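Local coordinates for protein probable arabinosyltransferase C (PDB 3PTY) that probably transfers arabinose units onto growing mycobacterial cell-wall arabinan and is represented here by its lectin-like, carbohydrate-binding C-terminal domain, at residues K29-G32 / L33-V37; R172-S175 / R176-R179. One frame throughout, in Å; residues are numbered along the deposited sequence.

Contact 1: K29-G32 / L33-V37; sequences KTCG and LAEDV
K29 and D36 meet end to side in a salt bridge. NZ of K29 lies 2.9 Å from OD1 of D36 and uses the syn lone pair of that oxygen. The two side chains cross at about a right angle. The lysine runs out over the turn and bends only at its last torsion (chi4 -63°), which carries NZ to the carboxylate. D36 is buried and lies beside D333, a residue of the pocket that holds the octyl arabinofuranoside.

The backbone is the tight part, with L33 and A34 both buried. The amide N of A34 gives a hydrogen bond of 3.1 Å to O of C31, and CB of C31 packs 4.3 Å from CB of A34. The disulfide from C31 to C275 ties the same loop to the rest of the domain. G32, with positive phi (54°), lets the chain reverse here. E35 reaches back over the turn on an extended chain. Its OE1 takes the N-H of C31 at 2.8 Å, met from above the carboxylate plane and not within it.

The outer side is looser. T30 is exposed and only brushes E35, its CB 3.4 Å from OE1. The side chains of K29 and E35 are partly exposed. OE2 of E35 touches the CB of K29 at 3.7 Å, while K29 NZ stays 5.1 Å from it, so no salt bridge forms there. Together this is a type I beta turn, K29 to G32, running into a 3-10 segment that links helix 18-28 to strand 37-40 beside the arabinoside pocket.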
ATOM      1  N   LYS A  29      23.032   6.858  -1.464  1.00 40.27           N
ATOM      2  CA  LYS A  29      23.057   6.195  -2.764  1.00 39.58           C
ATOM      3  C   LYS A  29      22.450   7.107  -3.825  1.00 39.68           C
ATOM      4  O   LYS A  29      21.393   7.705  -3.612  1.00 40.58           O
ATOM      5  CB  LYS A  29      22.292   4.868  -2.700  1.00 42.34           C
ATOM      6  CG  LYS A  29      22.907   3.845  -1.749  1.00 45.68           C
ATOM      7  CD  LYS A  29      21.887   2.811  -1.297  1.00 49.18           C
ATOM      8  CE  LYS A  29      22.498   1.819  -0.310  1.00 50.12           C
ATOM      9  NZ  LYS A  29      23.607   1.027  -0.930  1.00 46.25           N
ATOM     10  N   THR A  30      23.117   7.211  -4.966  1.00 36.12           N
ATOM     11  CA  THR A  30      22.654   8.076  -6.043  1.00 39.32           C
ATOM     12  C   THR A  30      21.198   7.796  -6.393  1.00 36.37           C
ATOM     13  O   THR A  30      20.378   8.711  -6.480  1.00 33.74           O
ATOM     14  CB  THR A  30      23.507   7.903  -7.312  1.00 46.50           C
ATOM     15  OG1 THR A  30      24.894   8.044  -6.980  1.00 49.87           O
ATOM     16  CG2 THR A  30      23.125   8.945  -8.357  1.00 45.43           C
ATOM     17  N   CYS A  31      20.872   6.526  -6.589  1.00 28.77           N
ATOM     18  CA  CYS A  31      19.515   6.174  -6.970  1.00 23.37           C
ATOM     19  C   CYS A  31      18.781   5.433  -5.852  1.00 26.33           C
ATOM     20  O   CYS A  31      17.883   4.625  -6.099  1.00 19.93           O
ATOM     21  CB  CYS A  31      19.516   5.416  -8.298  1.00 25.20           C
ATOM     22  SG  CYS A  31      19.961   6.517  -9.707  1.00 34.24           S
ATOM     23  N   GLY A  32      19.154   5.754  -4.616  1.00 24.61           N
ATOM     24  CA  GLY A  32      18.463   5.249  -3.447  1.00 25.81           C
ATOM     25  C   GLY A  32      18.350   3.738  -3.425  1.00 27.19           C
ATOM     26  O   GLY A  32      19.325   3.022  -3.639  1.00 28.79           O
ATOM     27  N   LEU A  33      17.145   3.254  -3.165  1.00 18.42           N
ATOM     28  CA  LEU A  33      16.906   1.825  -3.014  1.00 22.46           C
ATOM     29  C   LEU A  33      17.037   1.057  -4.336  1.00 25.74           C
ATOM     30  O   LEU A  33      17.195  -0.161  -4.338  1.00 22.05           O
ATOM     31  CB  LEU A  33      15.516   1.612  -2.408  1.00 25.00           C
ATOM     32  CG  LEU A  33      15.128   0.217  -1.928  1.00 32.45           C
ATOM     33  CD1 LEU A  33      16.132  -0.296  -0.902  1.00 32.19           C
ATOM     34  CD2 LEU A  33      13.729   0.266  -1.345  1.00 29.36           C
ATOM     35  N   ALA A  34      16.975   1.764  -5.462  1.00 22.35           N
ATOM     36  CA  ALA A  34      17.032   1.106  -6.770  1.00 21.81           C
ATOM     37  C   ALA A  34      18.363   0.382  -6.996  1.00 22.67           C
ATOM     38  O   ALA A  34      18.464  -0.509  -7.838  1.00 22.16           O
ATOM     39  CB  ALA A  34      16.775   2.116  -7.899  1.00 21.96           C
ATOM     40  N   GLU A  35      19.391   0.779  -6.257  1.00 22.47           N
ATOM     41  CA  GLU A  35      20.695   0.140  -6.390  1.00 27.17           C
ATOM     42  C   GLU A  35      20.793  -1.112  -5.514  1.00 25.73           C
ATOM     43  O   GLU A  35      21.689  -1.931  -5.697  1.00 27.78           O
ATOM     44  CB  GLU A  35      21.808   1.128  -6.016  1.00 37.28           C
ATOM     45  CG  GLU A  35      21.852   2.365  -6.908  1.00 43.80           C
ATOM     46  CD  GLU A  35      22.869   3.404  -6.450  1.00 46.26           C
ATOM     47  OE1 GLU A  35      22.815   4.544  -6.962  1.00 43.54           O
ATOM     48  OE2 GLU A  35      23.719   3.086  -5.587  1.00 46.48           O
ATOM     49  N   ASP A  36      19.878  -1.254  -4.560  1.00 21.16           N
ATOM     50  CA  ASP A  36      19.949  -2.366  -3.602  1.00 20.45           C
ATOM     51  C   ASP A  36      18.934  -3.477  -3.866  1.00 24.33           C
ATOM     52  O   ASP A  36      19.106  -4.601  -3.395  1.00 27.80           O
ATOM     53  CB  ASP A  36      19.792  -1.855  -2.170  1.00 24.55           C
ATOM     54  CG  ASP A  36      21.026  -1.099  -1.683  1.00 36.47           C
ATOM     55  OD1 ASP A  36      21.697  -0.448  -2.509  1.00 34.78           O
ATOM     56  OD2 ASP A  36      21.327  -1.155  -0.475  1.00 41.71           O
ATOM     57  N   VAL A  37      17.865  -3.166  -4.593  1.00 19.63           N
ATOM     58  CA  VAL A  37      16.916  -4.203  -5.001  1.00 18.22           C
ATOM     59  C   VAL A  37      17.488  -4.920  -6.219  1.00 22.64           C
ATOM     60  O   VAL A  37      17.814  -4.287  -7.222  1.00 21.99           O
ATOM     61  CB  VAL A  37      15.513  -3.620  -5.322  1.00 20.41           C
ATOM     62  CG1 VAL A  37      14.576  -4.706  -5.857  1.00 19.67           C
ATOM     63  CG2 VAL A  37      14.907  -2.979  -4.079  1.00 20.71           C
TER

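Contact 2: R172-S175 / R176-R179. With PO4 (phosphate ion), chain D.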
ATOM      1  N   ARG A 172       0.746 -23.348   2.787  1.00 24.83           N
ATOM      2  CA  ARG A 172       1.030 -23.019   4.180  1.00 28.52           C
ATOM      3  C   ARG A 172       1.781 -24.172   4.796  1.00 26.85           C
ATOM      4  O   ARG A 172       1.286 -25.298   4.831  1.00 28.94           O
ATOM      5  CB  ARG A 172      -0.257 -22.776   4.970  1.00 30.98           C
ATOM      6  CG  ARG A 172      -1.133 -21.666   4.430  1.00 35.07           C
ATOM      7  CD  ARG A 172      -2.339 -21.467   5.348  1.00 39.71           C
ATOM      8  NE  ARG A 172      -3.345 -20.590   4.759  1.00 34.11           N
ATOM      9  CZ  ARG A 172      -4.156 -20.952   3.772  1.00 39.78           C
ATOM     10  NH1 ARG A 172      -4.070 -22.174   3.256  1.00 36.83           N
ATOM     11  NH2 ARG A 172      -5.047 -20.093   3.294  1.00 39.22           N
ATOM     12  N   PHE A 173       2.981 -23.901   5.286  1.00 26.33           N
ATOM     13  CA  PHE A 173       3.802 -24.962   5.843  1.00 28.10           C
ATOM     14  C   PHE A 173       4.843 -24.381   6.778  1.00 29.51           C
ATOM     15  O   PHE A 173       5.176 -23.204   6.682  1.00 28.24           O
ATOM     16  CB  PHE A 173       4.474 -25.762   4.717  1.00 24.15           C
ATOM     17  CG  PHE A 173       5.149 -24.903   3.677  1.00 22.37           C
ATOM     18  CD1 PHE A 173       6.467 -24.495   3.842  1.00 26.57           C
ATOM     19  CD2 PHE A 173       4.465 -24.497   2.543  1.00 19.06           C
ATOM     20  CE1 PHE A 173       7.085 -23.704   2.895  1.00 25.83           C
ATOM     21  CE2 PHE A 173       5.080 -23.708   1.585  1.00 21.78           C
ATOM     22  CZ  PHE A 173       6.390 -23.311   1.758  1.00 24.38           C
ATOM     23  N   ASP A 174       5.343 -25.209   7.690  1.00 28.23           N
ATOM     24  CA  ASP A 174       6.403 -24.803   8.604  1.00 36.28           C
ATOM     25  C   ASP A 174       7.750 -24.963   7.918  1.00 35.84           C
ATOM     26  O   ASP A 174       7.877 -25.727   6.961  1.00 30.91           O
ATOM     27  CB  ASP A 174       6.354 -25.640   9.884  1.00 47.46           C
ATOM     28  CG  ASP A 174       5.106 -25.366  10.709  1.00 62.64           C
ATOM     29  OD1 ASP A 174       4.624 -24.212  10.700  1.00 63.95           O
ATOM     30  OD2 ASP A 174       4.607 -26.304  11.368  1.00 69.76           O
ATOM     31  N   SER A 175       8.756 -24.247   8.405  1.00 34.05           N
ATOM     32  CA  SER A 175      10.053 -24.229   7.740  1.00 35.22           C
ATOM     33  C   SER A 175      10.718 -25.600   7.757  1.00 30.82           C
ATOM     34  O   SER A 175      11.545 -25.909   6.900  1.00 32.31           O
ATOM     35  CB  SER A 175      10.974 -23.163   8.351  1.00 39.69           C
ATOM     36  OG  SER A 175      11.446 -23.563   9.623  1.00 44.75           O
ATOM     37  N   ARG A 176      10.352 -26.427   8.726  1.00 25.98           N
ATOM     38  CA  ARG A 176      10.914 -27.775   8.800  1.00 30.37           C
ATOM     39  C   ARG A 176      10.335 -28.713   7.727  1.00 29.42           C
ATOM     40  O   ARG A 176      10.887 -29.780   7.465  1.00 30.49           O
ATOM     41  CB  ARG A 176      10.671 -28.366  10.189  1.00 43.02           C
ATOM     42  CG  ARG A 176       9.215 -28.299  10.612  1.00 53.22           C
ATOM     43  CD  ARG A 176       8.926 -29.154  11.836  1.00 63.66           C
ATOM     44  NE  ARG A 176       7.495 -29.416  11.956  1.00 70.84           N
ATOM     45  CZ  ARG A 176       6.873 -30.439  11.375  1.00 76.06           C
ATOM     46  NH1 ARG A 176       7.559 -31.306  10.640  1.00 75.55           N
ATOM     47  NH2 ARG A 176       5.566 -30.598  11.533  1.00 78.90           N
ATOM     48  N   GLU A 177       9.230 -28.316   7.101  1.00 23.59           N
ATOM     49  CA  GLU A 177       8.537 -29.211   6.170  1.00 23.83           C
ATOM     50  C   GLU A 177       9.120 -29.212   4.758  1.00 25.79           C
ATOM     51  O   GLU A 177       8.783 -30.077   3.952  1.00 26.51           O
ATOM     52  CB  GLU A 177       7.045 -28.882   6.101  1.00 25.26           C
ATOM     53  CG  GLU A 177       6.269 -29.240   7.359  1.00 28.06           C
ATOM     54  CD  GLU A 177       4.822 -28.791   7.276  1.00 35.69           C
ATOM     55  OE1 GLU A 177       4.001 -29.529   6.700  1.00 44.80           O
ATOM     56  OE2 GLU A 177       4.506 -27.698   7.787  1.00 36.07           O
ATOM     57  N   VAL A 178       9.971 -28.237   4.453  1.00 23.11           N
ATOM     58  CA  VAL A 178      10.616 -28.174   3.144  1.00 23.60           C
ATOM     59  C   VAL A 178      12.110 -27.968   3.330  1.00 27.77           C
ATOM     60  O   VAL A 178      12.546 -26.992   3.940  1.00 25.60           O
ATOM     61  CB  VAL A 178      10.042 -27.037   2.264  1.00 24.23           C
ATOM     62  CG1 VAL A 178      10.770 -26.984   0.917  1.00 21.42           C
ATOM     63  CG2 VAL A 178       8.546 -27.226   2.047  1.00 20.81           C
ATOM     64  N   ARG A 179      12.900 -28.904   2.824  1.00 21.46           N
ATOM     65  CA  ARG A 179      14.336 -28.832   3.027  1.00 23.38           C
ATOM     66  C   ARG A 179      15.084 -29.043   1.731  1.00 21.54           C
ATOM     67  O   ARG A 179      14.571 -29.655   0.796  1.00 19.86           O
ATOM     68  CB  ARG A 179      14.784 -29.865   4.073  1.00 25.26           C
ATOM     69  CG  ARG A 179      14.114 -29.673   5.435  1.00 32.54           C
ATOM     70  CD  ARG A 179      14.692 -30.608   6.495  1.00 38.64           C
ATOM     71  NE  ARG A 179      16.102 -30.325   6.703  1.00 45.64           N
ATOM     72  CZ  ARG A 179      16.595 -29.613   7.713  1.00 41.27           C
ATOM     73  NH1 ARG A 179      15.798 -29.119   8.652  1.00 43.95           N
ATOM     74  NH2 ARG A 179      17.899 -29.407   7.785  1.00 27.25           N
TER
HETATM   75  P   PO4 D   2      -6.232 -21.922   0.299  1.00 66.87           P
HETATM   76  O1  PO4 D   2      -6.691 -20.761   1.153  1.00 68.79           O
HETATM   77  O2  PO4 D   2      -5.223 -21.433  -0.718  1.00 61.12           O
HETATM   78  O3  PO4 D   2      -7.422 -22.511  -0.428  1.00 66.68           O
HETATM   79  O4  PO4 D   2      -5.609 -22.982   1.181  1.00 53.77           O
HETATM   80  O   HOH W   1      12.125 -24.628   4.794  1.00 21.69           O
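OE2 of E177 takes the backbone N-H of D174 in a short bond of 2.6 Å, nearly straight at 175°. The oxygen is met on its anti side, with the donor tilted out of the carboxylate plane. The return bond runs from N of E177 to O of D174 at 2.9 Å, with the donor above the carbonyl plane. This second bond closes a type I beta turn, D174 to E177; the first clasps its start. The turn leads into strand 178-183 of the antiparallel sheet in this beta-sandwich domain.

The glutamate swings its carboxylate back to the start of the turn on an extended chain. OE2 also lies 3.6 Å from CB of F173. The other oxygen, OE1, bonds to NE2 of H238, a residue of the calcium site. E177 is therefore a second-shell partner of that site. OD2 of D174 comes within 3.8 Å of OE2 of E177, and the two carboxylate planes stand 63° apart. This close approach of like charges may be partly offset by R176. Its guanidinium is near D174, but no N-H points at OD2.

On the strand side the packing is apolar. CG2 of V178 makes a CH-pi contact over one face of the F173 ring, 4.2 Å from its centroid. F173 places its CG between the backbone N and the carbonyl carbon (chi1 49°), which turns the ring face to CG2. I240 of strand 240-242 touches both side chains. On the exposed side, OG of S175 bonds to OE1 of E198.

R172 stands apart, gripping a phosphate, probably from the crystallisation liquor and also bound by NE1 of W239. Its NH1 lies 2.7 Å from O4 and its NH2 2.8 Å from O1.

In the fold
Both contacts are local turns that run into a beta-strand, but of different sheets. Contact 1 runs into strand 37-40 of the mixed sheet, and contact 2 into strand 178-183 of the antiparallel sheet. Their centres lie 33 Å apart and they do not touch. Contact 1 is the more buried; contact 2 has more of its residues at the surface. In each a glutamate reaches back to a backbone N-H. Contact 1 adds a lysine-aspartate salt bridge, C31 is tied by a disulfide to C275 elsewhere in the domain, and L33 packs on L268 of the second subunit. Contact 2 has no salt bridge across its segments and adds an aromatic-valine patch. Contact 1 lies beside a bound arabinoside, contact 2 near the calcium ion.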